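Long-range contacts in vibralactone Cyclase (Boreostereum vibrans, PDB 6KD0), which catalyses the cyclization that forms the fused bicyclic beta-lactone of vibralactone, on an alpha/beta-hydrolase fold: residues 78-83 with 130-135; 97-102 with 147-152; 304-309 with 324-329. One frame throughout, in Å; residues are numbered along the deposited sequence.

Overall arrangement
All three contacts involve strands of one mixed sheet. Contact 1 pairs the antiparallel strand 76-85 with strand 128-132, and contact 2 packs helix 144-158 against the next strand, 97-101; their centres are about 7 Å apart. They touch through V130 O and W100 N, 2.7 Å apart, and through Y134 OH and H102 O, also at 2.7 Å, both probable hydrogen bonds. Y134 and V101 also touch the presumed nucleophile elbow (G175, S177, G179), which probably supplies the serine of an S177-H311-D281 triad. Contact 3, at the far edge strand 301-307, lies about 26 Å from contact 1 and about 24 Å from contact 2, centre to centre; segment 304-309 ends two residues before H311.

Contact 1. Residues 78-83 with 130-135; sequences MHVRTY and VSIDYR
H79 ND1 gives its proton to D133 OD2 at 2.7 Å, the shortest polar bond between the two segments. The carboxylate oxygen lies in the imidazole plane, at the ring edge, but the nitrogen meets it from above the carboxylate, 53° out of that plane. The first torsion of H79 (chi1 169°) sets CG beside the carbonyl carbon, and ND1 turns to D133. Both partners are held again outside the pair: H79 NE2 bonds to D68, and D133 OD1 accepts from the backbone N of Y111. An imidazole spanning two carboxylates in this way may favour the protonated form, although D68 also pairs with R81.

The same two residues are joined through the backbone, D133 N donating to H79 O at 3.0 Å. Two residues further along, R81 and S131 form a hydrogen-bonded antiparallel pair, with R81 N to S131 O and S131 N to R81 O both at 2.9 Å. The R81 guanidinium leads away from this pair to salt bridges with D68 and D115. On the face that bears S131, a water donates to Y83 OH (2.8 Å) and to S131 OG (2.9 Å), while Y83 OH also hydrogen-bonds D115.

The face bearing V80, I132 and V130 is largely apolar; T82 OG1, on the same face, turns to the backbone O of E67. V80 and T82 stand in non-hydrogen-bonded pairs with I132 and V130, and V80 CG1 meets V130 CG1 at 3.6 Å. M78, bent at chi3 (66°), brings SD to 3.8 Å from I132 CG1 and CE over the same side chain.

This ladder joins strand 76-85, which runs antiparallel to both its neighbours, to the parallel run beginning at strand 128-132. Such an antiparallel second strand beside an otherwise parallel series is the classic sheet order of the alpha/beta-hydrolase fold.

Contact 2. Residues 97-102 with 147-152; sequences LLYWVH and KDVYAG
Y99 and V101 project from strand 97-101 onto V149 and G152 of helix 144-158, forming a sheet-to-helix layer of the alpha/beta-hydrolase fold. The helix belongs to the beta-alpha-beta crossover from strand 128-132 to strand 171-176, the two strands that flank 97-101, and it runs nearly antiparallel to the strand beneath it (165°).

Y99 extends to the helix backbone. Its CG stands anti to the backbone N (chi1 -176°) and its ring is turned almost crosswise to the side-chain stem (chi2 84°), which carries the phenol up to the main chain of the helix. There Y99 OH donates a weak hydrogen bond to V149 O at 2.7 Å. The two ring margins meet different residues: Y99 CE1 comes within 3.5 Å of G152 O, while V149 CG1 lies in the ring plane beyond the edge at CE2. G152 passes close to the phenol end, with its CA 3.2 Å from Y99 OH, and a beta carbon on that residue would run into the hydroxyl. Replacing Y99 by an alanine would probably leave the V149 carbonyl without this donor and open a gap between the strand and the bare backbone of G152.

V101 and V149 approach tip to tip, each through both methyls, and the two side chains share the same conformation. Beyond the pair, Y134 touches both valines, S183 of helix 178-192 touches V101 and L182 of that helix touches V149. The methyls meet in two facing pairs of similar length, V101 CG1 lying 3.8 Å from V149 CG2 and V101 CG2 lying 4.0 Å from V149 CG1.

Contact 3. Residues 304-309 with 324-329; sequences TMYPGV and QKFQEE
E329 accepts hydrogen bonds from the hydroxyls of T304 and Y306, tying helix 321-338 to strand 301-307, the edge strand of the alpha/beta-hydrolase sheet. T304 OG1 donates to E329 OE1 at 2.9 Å, arriving well above the carboxylate plane. The second oxygen, E329 OE2, receives a weak hydrogen bond from Y306 OH at 2.8 Å. Each carboxylate oxygen thus has its own hydroxyl, which should restrict rotation of the group. T304 CG2 presses against the same carboxylate, 3.1 Å from E329 OE1.

One face of the Y306 ring receives the edge of F326 in an edge-to-face stack, with centroids 4.8 Å apart and planes inclined at 55°. The torsion at Y306 (chi1 -79°) sets CG anti to the carbonyl carbon and sends the ring across to the helix. F326 reaches back from its own helix with CG anti to the backbone N.

Further out, side chains of the neighbouring strand 273-278 join the group: F274 touches T304 and E329, and M276 touches F326. Y208 and the ring of H314 also meet F326. Past Y306 the strand bends away through a type II turn to V309, with G308 at positive phi. At the centre of the stack, F326 CD2 sits over the middle of the Y306 ring, 3.6 Å from Y306 CE1.

Contact 1. Residues 78-83 with 130-135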
loop_
_atom_site.group_PDB
_atom_site.type_symbol
_atom_site.label_atom_id
_atom_site.label_comp_id
_atom_site.label_asym_id
_atom_site.label_seq_id
_atom_site.Cartn_x
_atom_site.Cartn_y
_atom_site.Cartn_z
ATOM N N MET A 78 5.960 -1.520 -18.850
ATOM C CA MET A 78 5.087 -1.155 -17.747
ATOM C C MET A 78 4.932 0.357 -17.745
ATOM O O MET A 78 5.923 1.078 -17.887
ATOM C CB MET A 78 5.660 -1.628 -16.392
ATOM C CG MET A 78 4.879 -1.116 -15.205
ATOM S SD MET A 78 5.337 -1.823 -13.599
ATOM C CE MET A 78 7.011 -1.189 -13.423
ATOM N N HIS A 79 3.696 0.829 -17.612
ATOM C CA HIS A 79 3.440 2.255 -17.460
ATOM C C HIS A 79 3.813 2.730 -16.058
ATOM O O HIS A 79 3.484 2.079 -15.058
ATOM C CB HIS A 79 1.969 2.557 -17.744
ATOM C CG HIS A 79 1.558 3.947 -17.364
ATOM N ND1 HIS A 79 0.483 4.205 -16.542
ATOM C CD2 HIS A 79 2.088 5.151 -17.683
ATOM C CE1 HIS A 79 0.358 5.514 -16.385
ATOM N NE2 HIS A 79 1.328 6.110 -17.059
ATOM N N VAL A 80 4.485 3.877 -15.995
ATOM C CA VAL A 80 4.902 4.517 -14.760
ATOM C C VAL A 80 4.462 5.972 -14.842
ATOM O O VAL A 80 4.644 6.616 -15.877
ATOM C CB VAL A 80 6.439 4.431 -14.591
ATOM C CG1 VAL A 80 6.893 5.280 -13.443
ATOM C CG2 VAL A 80 6.890 2.982 -14.417
ATOM N N ARG A 81 3.872 6.498 -13.776
ATOM C CA ARG A 81 3.556 7.917 -13.729
ATOM C C ARG A 81 4.330 8.575 -12.598
ATOM O O ARG A 81 4.400 8.038 -11.484
ATOM C CB ARG A 81 2.056 8.147 -13.555
ATOM C CG ARG A 81 1.689 9.604 -13.243
ATOM C CD ARG A 81 0.189 9.855 -13.453
ATOM N NE ARG A 81 -0.135 9.990 -14.866
ATOM C CZ ARG A 81 -1.272 10.486 -15.339
ATOM N NH1 ARG A 81 -2.221 10.903 -14.513
ATOM N NH2 ARG A 81 -1.453 10.566 -16.648
ATOM N N THR A 82 4.891 9.755 -12.877
ATOM C CA THR A 82 5.615 10.545 -11.897
ATOM C C THR A 82 4.887 11.866 -11.688
ATOM O O THR A 82 4.314 12.441 -12.629
ATOM C CB THR A 82 7.078 10.791 -12.320
ATOM O OG1 THR A 82 7.116 11.590 -13.514
ATOM C CG2 THR A 82 7.788 9.472 -12.587
ATOM N N TYR A 83 4.926 12.324 -10.442
ATOM C CA TYR A 83 4.208 13.479 -9.925
ATOM C C TYR A 83 5.282 14.397 -9.366
ATOM O O TYR A 83 5.926 14.056 -8.364
ATOM C CB TYR A 83 3.208 13.075 -8.829
ATOM C CG TYR A 83 2.184 12.037 -9.245
ATOM C CD1 TYR A 83 2.539 10.690 -9.357
ATOM C CD2 TYR A 83 0.867 12.393 -9.516
ATOM C CE1 TYR A 83 1.617 9.742 -9.750
ATOM C CE2 TYR A 83 -0.070 11.442 -9.908
ATOM C CZ TYR A 83 0.318 10.117 -10.020
ATOM O OH TYR A 83 -0.599 9.165 -10.421
ATOM N N VAL A 130 5.949 8.412 -7.491
ATOM C CA VAL A 130 5.971 7.474 -8.607
ATOM C C VAL A 130 4.902 6.424 -8.346
ATOM O O VAL A 130 4.797 5.915 -7.225
ATOM C CB VAL A 130 7.355 6.805 -8.745
ATOM C CG1 VAL A 130 7.390 5.910 -9.968
ATOM C CG2 VAL A 130 8.447 7.852 -8.783
ATOM N N SER A 131 4.108 6.116 -9.367
ATOM C CA SER A 131 3.048 5.114 -9.305
ATOM C C SER A 131 3.186 4.196 -10.513
ATOM O O SER A 131 3.435 4.675 -11.621
ATOM C CB SER A 131 1.681 5.787 -9.310
ATOM O OG SER A 131 0.659 4.851 -8.994
ATOM N N ILE A 132 3.026 2.885 -10.329
ATOM C CA ILE A 132 3.321 1.956 -11.420
ATOM C C ILE A 132 2.178 0.968 -11.643
ATOM O O ILE A 132 1.481 0.552 -10.709
ATOM C CB ILE A 132 4.665 1.214 -11.208
ATOM C CG1 ILE A 132 4.518 -0.022 -10.301
ATOM C CG2 ILE A 132 5.739 2.194 -10.743
ATOM C CD1 ILE A 132 4.201 0.299 -8.830
ATOM N N ASP A 133 1.998 0.594 -12.915
ATOM C CA ASP A 133 0.944 -0.328 -13.334
ATOM C C ASP A 133 1.500 -1.753 -13.395
ATOM O O ASP A 133 1.705 -2.334 -14.465
ATOM C CB ASP A 133 0.378 0.102 -14.686
ATOM C CG ASP A 133 -0.396 1.414 -14.607
ATOM O OD1 ASP A 133 -0.699 1.858 -13.477
ATOM O OD2 ASP A 133 -0.696 1.995 -15.674
ATOM N N TYR A 134 1.760 -2.313 -12.209
ATOM C CA TYR A 134 2.269 -3.675 -12.134
ATOM C C TYR A 134 1.233 -4.659 -12.670
ATOM O O TYR A 134 0.022 -4.418 -12.623
ATOM C CB TYR A 134 2.675 -4.019 -10.692
ATOM C CG TYR A 134 1.577 -3.965 -9.638
ATOM C CD1 TYR A 134 0.703 -5.037 -9.444
ATOM C CD2 TYR A 134 1.445 -2.848 -8.808
ATOM C CE1 TYR A 134 -0.304 -4.986 -8.459
ATOM C CE2 TYR A 134 0.462 -2.788 -7.813
ATOM C CZ TYR A 134 -0.408 -3.862 -7.648
ATOM O OH TYR A 134 -1.377 -3.800 -6.682
ATOM N N ARG A 135 1.710 -5.786 -13.194
ATOM C CA ARG A 135 0.797 -6.730 -13.829
ATOM C C ARG A 135 -0.141 -7.371 -12.806
ATOM O O ARG A 135 0.245 -7.644 -11.663
ATOM C CB ARG A 135 1.587 -7.787 -14.603
ATOM C CG ARG A 135 1.831 -7.363 -16.045
ATOM C CD ARG A 135 2.752 -8.335 -16.768
ATOM N NE ARG A 135 4.136 -8.185 -16.334
ATOM C CZ ARG A 135 5.161 -8.886 -16.813
ATOM N NH1 ARG A 135 4.972 -9.809 -17.759
ATOM N NH2 ARG A 135 6.383 -8.669 -16.348
HETATM O O HOH W 1 -1.338 6.930 -8.867
#

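Contact 2. Residues 97-102 with 147-152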
loop_
_atom_site.group_PDB
_atom_site.type_symbol
_atom_site.label_atom_id
_atom_site.label_comp_id
_atom_site.label_asym_id
_atom_site.label_seq_id
_atom_site.Cartn_x
_atom_site.Cartn_y
_atom_site.Cartn_z
ATOM N N LEU A 97 12.060 11.240 -2.938
ATOM C CA LEU A 97 11.435 10.289 -3.856
ATOM C C LEU A 97 10.446 9.420 -3.087
ATOM O O LEU A 97 10.836 8.746 -2.131
ATOM C CB LEU A 97 12.506 9.400 -4.500
ATOM C CG LEU A 97 12.360 8.894 -5.936
ATOM C CD1 LEU A 97 13.069 7.552 -6.145
ATOM C CD2 LEU A 97 10.935 8.831 -6.382
ATOM N N LEU A 98 9.182 9.429 -3.501
ATOM C CA LEU A 98 8.154 8.556 -2.944
ATOM C C LEU A 98 7.705 7.566 -4.014
ATOM O O LEU A 98 7.250 7.977 -5.085
ATOM C CB LEU A 98 6.952 9.367 -2.458
ATOM C CG LEU A 98 5.734 8.542 -2.026
ATOM C CD1 LEU A 98 6.000 7.792 -0.720
ATOM C CD2 LEU A 98 4.498 9.431 -1.904
ATOM N N TYR A 99 7.807 6.272 -3.726
ATOM C CA TYR A 99 7.421 5.227 -4.679
ATOM C C TYR A 99 6.181 4.537 -4.121
ATOM O O TYR A 99 6.254 3.901 -3.068
ATOM C CB TYR A 99 8.571 4.244 -4.881
ATOM C CG TYR A 99 8.320 3.178 -5.912
ATOM C CD1 TYR A 99 8.557 3.444 -7.257
ATOM C CD2 TYR A 99 7.905 1.902 -5.544
ATOM C CE1 TYR A 99 8.355 2.492 -8.226
ATOM C CE2 TYR A 99 7.690 0.926 -6.518
ATOM C CZ TYR A 99 7.933 1.238 -7.859
ATOM O OH TYR A 99 7.758 0.300 -8.847
ATOM N N TRP A 100 5.055 4.665 -4.822
ATOM C CA TRP A 100 3.743 4.287 -4.309
ATOM C C TRP A 100 3.210 3.075 -5.061
ATOM O O TRP A 100 3.228 3.050 -6.302
ATOM C CB TRP A 100 2.763 5.468 -4.423
ATOM C CG TRP A 100 1.377 5.060 -4.097
ATOM C CD1 TRP A 100 0.450 4.532 -4.963
ATOM C CD2 TRP A 100 0.766 5.056 -2.800
ATOM N NE1 TRP A 100 -0.706 4.231 -4.283
ATOM C CE2 TRP A 100 -0.542 4.549 -2.958
ATOM C CE3 TRP A 100 1.185 5.460 -1.526
ATOM C CZ2 TRP A 100 -1.431 4.427 -1.889
ATOM C CZ3 TRP A 100 0.297 5.328 -0.461
ATOM C CH2 TRP A 100 -0.994 4.813 -0.655
ATOM N N VAL A 101 2.729 2.073 -4.315
ATOM C CA VAL A 101 2.208 0.831 -4.890
ATOM C C VAL A 101 0.723 0.711 -4.561
ATOM O O VAL A 101 0.336 0.491 -3.397
ATOM C CB VAL A 101 2.970 -0.397 -4.386
ATOM C CG1 VAL A 101 2.641 -1.612 -5.276
ATOM C CG2 VAL A 101 4.453 -0.105 -4.361
ATOM N N HIS A 102 -0.105 0.747 -5.611
ATOM C CA HIS A 102 -1.555 0.792 -5.462
ATOM C C HIS A 102 -2.138 -0.550 -5.005
ATOM O O HIS A 102 -1.505 -1.611 -5.088
ATOM C CB HIS A 102 -2.202 1.228 -6.791
ATOM C CG HIS A 102 -2.180 0.166 -7.845
ATOM N ND1 HIS A 102 -3.020 -0.926 -7.819
ATOM C CD2 HIS A 102 -1.426 0.034 -8.963
ATOM C CE1 HIS A 102 -2.766 -1.702 -8.861
ATOM N NE2 HIS A 102 -1.805 -1.138 -9.574
ATOM N N LYS A 147 7.732 -8.671 -9.072
ATOM C CA LYS A 147 8.894 -8.376 -9.899
ATOM C C LYS A 147 8.712 -7.070 -10.668
ATOM O O LYS A 147 9.669 -6.307 -10.811
ATOM C CB LYS A 147 9.185 -9.544 -10.839
ATOM C CG LYS A 147 9.801 -10.756 -10.119
ATOM C CD LYS A 147 10.265 -11.819 -11.127
ATOM C CE LYS A 147 10.797 -13.068 -10.430
ATOM N NZ LYS A 147 11.836 -12.736 -9.404
ATOM N N ASP A 148 7.492 -6.785 -11.162
ATOM C CA ASP A 148 7.235 -5.491 -11.805
ATOM C C ASP A 148 7.426 -4.341 -10.827
ATOM O O ASP A 148 8.021 -3.315 -11.171
ATOM C CB ASP A 148 5.816 -5.423 -12.373
ATOM C CG ASP A 148 5.618 -6.301 -13.616
ATOM O OD1 ASP A 148 6.588 -6.913 -14.123
ATOM O OD2 ASP A 148 4.460 -6.370 -14.081
ATOM N N VAL A 149 6.902 -4.485 -9.611
ATOM C CA VAL A 149 7.071 -3.439 -8.601
ATOM C C VAL A 149 8.552 -3.196 -8.348
ATOM O O VAL A 149 9.013 -2.045 -8.240
ATOM C CB VAL A 149 6.323 -3.832 -7.315
ATOM C CG1 VAL A 149 6.694 -2.901 -6.155
ATOM C CG2 VAL A 149 4.790 -3.815 -7.562
ATOM N N TYR A 150 9.333 -4.273 -8.305
ATOM C CA TYR A 150 10.760 -4.132 -8.039
ATOM C C TYR A 150 11.480 -3.484 -9.211
ATOM O O TYR A 150 12.359 -2.637 -9.019
ATOM C CB TYR A 150 11.367 -5.496 -7.735
ATOM C CG TYR A 150 12.733 -5.406 -7.106
ATOM C CD1 TYR A 150 12.890 -4.881 -5.827
ATOM C CD2 TYR A 150 13.854 -5.869 -7.767
ATOM C CE1 TYR A 150 14.136 -4.814 -5.243
ATOM C CE2 TYR A 150 15.108 -5.801 -7.182
ATOM C CZ TYR A 150 15.239 -5.275 -5.934
ATOM O OH TYR A 150 16.486 -5.227 -5.352
ATOM N N ALA A 151 11.161 -3.904 -10.436
ATOM C CA ALA A 151 11.762 -3.266 -11.606
ATOM C C ALA A 151 11.466 -1.765 -11.629
ATOM O O ALA A 151 12.339 -0.950 -11.958
ATOM C CB ALA A 151 11.254 -3.939 -12.874
ATOM N N GLY A 152 10.238 -1.391 -11.275
ATOM C CA GLY A 152 9.886 0.012 -11.204
ATOM C C GLY A 152 10.669 0.744 -10.139
ATOM O O GLY A 152 11.047 1.905 -10.325
#

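Contact 3. Residues 304-309 with 324-329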
loop_
_atom_site.group_PDB
_atom_site.type_symbol
_atom_site.label_atom_id
_atom_site.label_comp_id
_atom_site.label_asym_id
_atom_site.label_seq_id
_atom_site.Cartn_x
_atom_site.Cartn_y
_atom_site.Cartn_z
ATOM N N THR A 304 -0.515 2.610 13.721
ATOM C CA THR A 304 -1.747 3.362 13.930
ATOM C C THR A 304 -2.906 2.433 13.651
ATOM O O THR A 304 -2.977 1.863 12.557
ATOM C CB THR A 304 -1.850 4.579 13.012
ATOM O OG1 THR A 304 -0.706 5.415 13.198
ATOM C CG2 THR A 304 -3.111 5.350 13.352
ATOM N N MET A 305 -3.814 2.297 14.617
ATOM C CA MET A 305 -4.978 1.428 14.493
ATOM C C MET A 305 -6.258 2.257 14.378
ATOM O O MET A 305 -6.484 3.180 15.174
ATOM C CB MET A 305 -5.060 0.469 15.689
ATOM C CG MET A 305 -6.364 -0.325 15.759
ATOM S SD MET A 305 -6.595 -1.510 14.391
ATOM C CE MET A 305 -5.262 -2.685 14.708
ATOM N N TYR A 306 -7.095 1.937 13.388
ATOM C CA TYR A 306 -8.421 2.529 13.240
ATOM C C TYR A 306 -9.473 1.502 13.631
ATOM O O TYR A 306 -9.888 0.676 12.802
ATOM C CB TYR A 306 -8.646 3.029 11.808
ATOM C CG TYR A 306 -7.980 4.361 11.570
ATOM C CD1 TYR A 306 -6.599 4.462 11.482
ATOM C CD2 TYR A 306 -8.736 5.527 11.480
ATOM C CE1 TYR A 306 -5.991 5.684 11.291
ATOM C CE2 TYR A 306 -8.131 6.759 11.284
ATOM C CZ TYR A 306 -6.764 6.827 11.186
ATOM O OH TYR A 306 -6.149 8.046 10.998
ATOM N N PRO A 307 -9.930 1.496 14.886
ATOM C CA PRO A 307 -10.917 0.492 15.298
ATOM C C PRO A 307 -12.273 0.727 14.649
ATOM O O PRO A 307 -12.645 1.851 14.306
ATOM C CB PRO A 307 -10.999 0.655 16.823
ATOM C CG PRO A 307 -10.294 1.911 17.162
ATOM C CD PRO A 307 -9.457 2.340 15.998
ATOM N N GLY A 308 -13.005 -0.369 14.471
ATOM C CA GLY A 308 -14.387 -0.310 14.025
ATOM C C GLY A 308 -14.609 0.102 12.585
ATOM O O GLY A 308 -15.753 0.405 12.215
ATOM N N VAL A 309 -13.568 0.137 11.759
ATOM C CA VAL A 309 -13.774 0.424 10.339
ATOM C C VAL A 309 -13.128 -0.658 9.482
ATOM O O VAL A 309 -12.129 -1.277 9.891
ATOM C CB VAL A 309 -13.251 1.819 9.961
ATOM C CG1 VAL A 309 -14.230 2.868 10.466
ATOM C CG2 VAL A 309 -11.881 2.050 10.537
ATOM N N GLN A 324 -11.020 11.076 6.027
ATOM C CA GLN A 324 -10.105 12.182 5.795
ATOM C C GLN A 324 -8.982 12.158 6.815
ATOM O O GLN A 324 -7.826 12.448 6.485
ATOM C CB GLN A 324 -10.867 13.506 5.837
ATOM C CG GLN A 324 -11.644 13.743 4.555
ATOM C CD GLN A 324 -12.780 14.724 4.736
ATOM O OE1 GLN A 324 -13.955 14.351 4.752
ATOM N NE2 GLN A 324 -12.434 15.981 4.883
ATOM N N LYS A 325 -9.290 11.770 8.054
ATOM C CA LYS A 325 -8.235 11.712 9.062
ATOM C C LYS A 325 -7.246 10.605 8.729
ATOM O O LYS A 325 -6.032 10.771 8.906
ATOM C CB LYS A 325 -8.839 11.513 10.450
ATOM C CG LYS A 325 -7.822 11.652 11.566
ATOM C CD LYS A 325 -8.485 11.686 12.939
ATOM C CE LYS A 325 -7.453 11.593 14.068
ATOM N NZ LYS A 325 -7.646 10.351 14.882
ATOM N N PHE A 326 -7.755 9.472 8.242
ATOM C CA PHE A 326 -6.886 8.393 7.779
ATOM C C PHE A 326 -5.920 8.882 6.697
ATOM O O PHE A 326 -4.717 8.591 6.737
ATOM C CB PHE A 326 -7.743 7.224 7.268
ATOM C CG PHE A 326 -6.964 5.938 7.033
ATOM C CD1 PHE A 326 -6.194 5.765 5.888
ATOM C CD2 PHE A 326 -7.019 4.904 7.956
ATOM C CE1 PHE A 326 -5.472 4.571 5.674
ATOM C CE2 PHE A 326 -6.314 3.714 7.752
ATOM C CZ PHE A 326 -5.545 3.553 6.612
ATOM N N GLN A 327 -6.422 9.639 5.721
ATOM C CA GLN A 327 -5.505 10.133 4.688
ATOM C C GLN A 327 -4.523 11.156 5.258
ATOM O O GLN A 327 -3.335 11.156 4.894
ATOM C CB GLN A 327 -6.259 10.718 3.498
ATOM C CG GLN A 327 -5.329 11.103 2.343
ATOM C CD GLN A 327 -4.600 9.907 1.723
ATOM O OE1 GLN A 327 -4.965 8.748 1.944
ATOM N NE2 GLN A 327 -3.581 10.191 0.930
ATOM N N GLU A 328 -4.992 12.014 6.173
ATOM C CA GLU A 328 -4.109 12.991 6.807
ATOM C C GLU A 328 -3.003 12.304 7.597
ATOM O O GLU A 328 -1.848 12.740 7.569
ATOM C CB GLU A 328 -4.908 13.918 7.725
ATOM C CG GLU A 328 -5.818 14.899 6.995
ATOM C CD GLU A 328 -6.834 15.554 7.935
ATOM O OE1 GLU A 328 -6.659 15.438 9.172
ATOM O OE2 GLU A 328 -7.805 16.175 7.442
ATOM N N GLU A 329 -3.337 11.226 8.305
ATOM C CA GLU A 329 -2.331 10.492 9.063
ATOM C C GLU A 329 -1.403 9.691 8.152
ATOM O O GLU A 329 -0.229 9.492 8.495
ATOM C CB GLU A 329 -3.002 9.585 10.086
ATOM C CG GLU A 329 -1.997 8.824 10.956
ATOM C CD GLU A 329 -2.555 8.454 12.318
ATOM O OE1 GLU A 329 -1.746 8.152 13.231
ATOM O OE2 GLU A 329 -3.803 8.456 12.471
#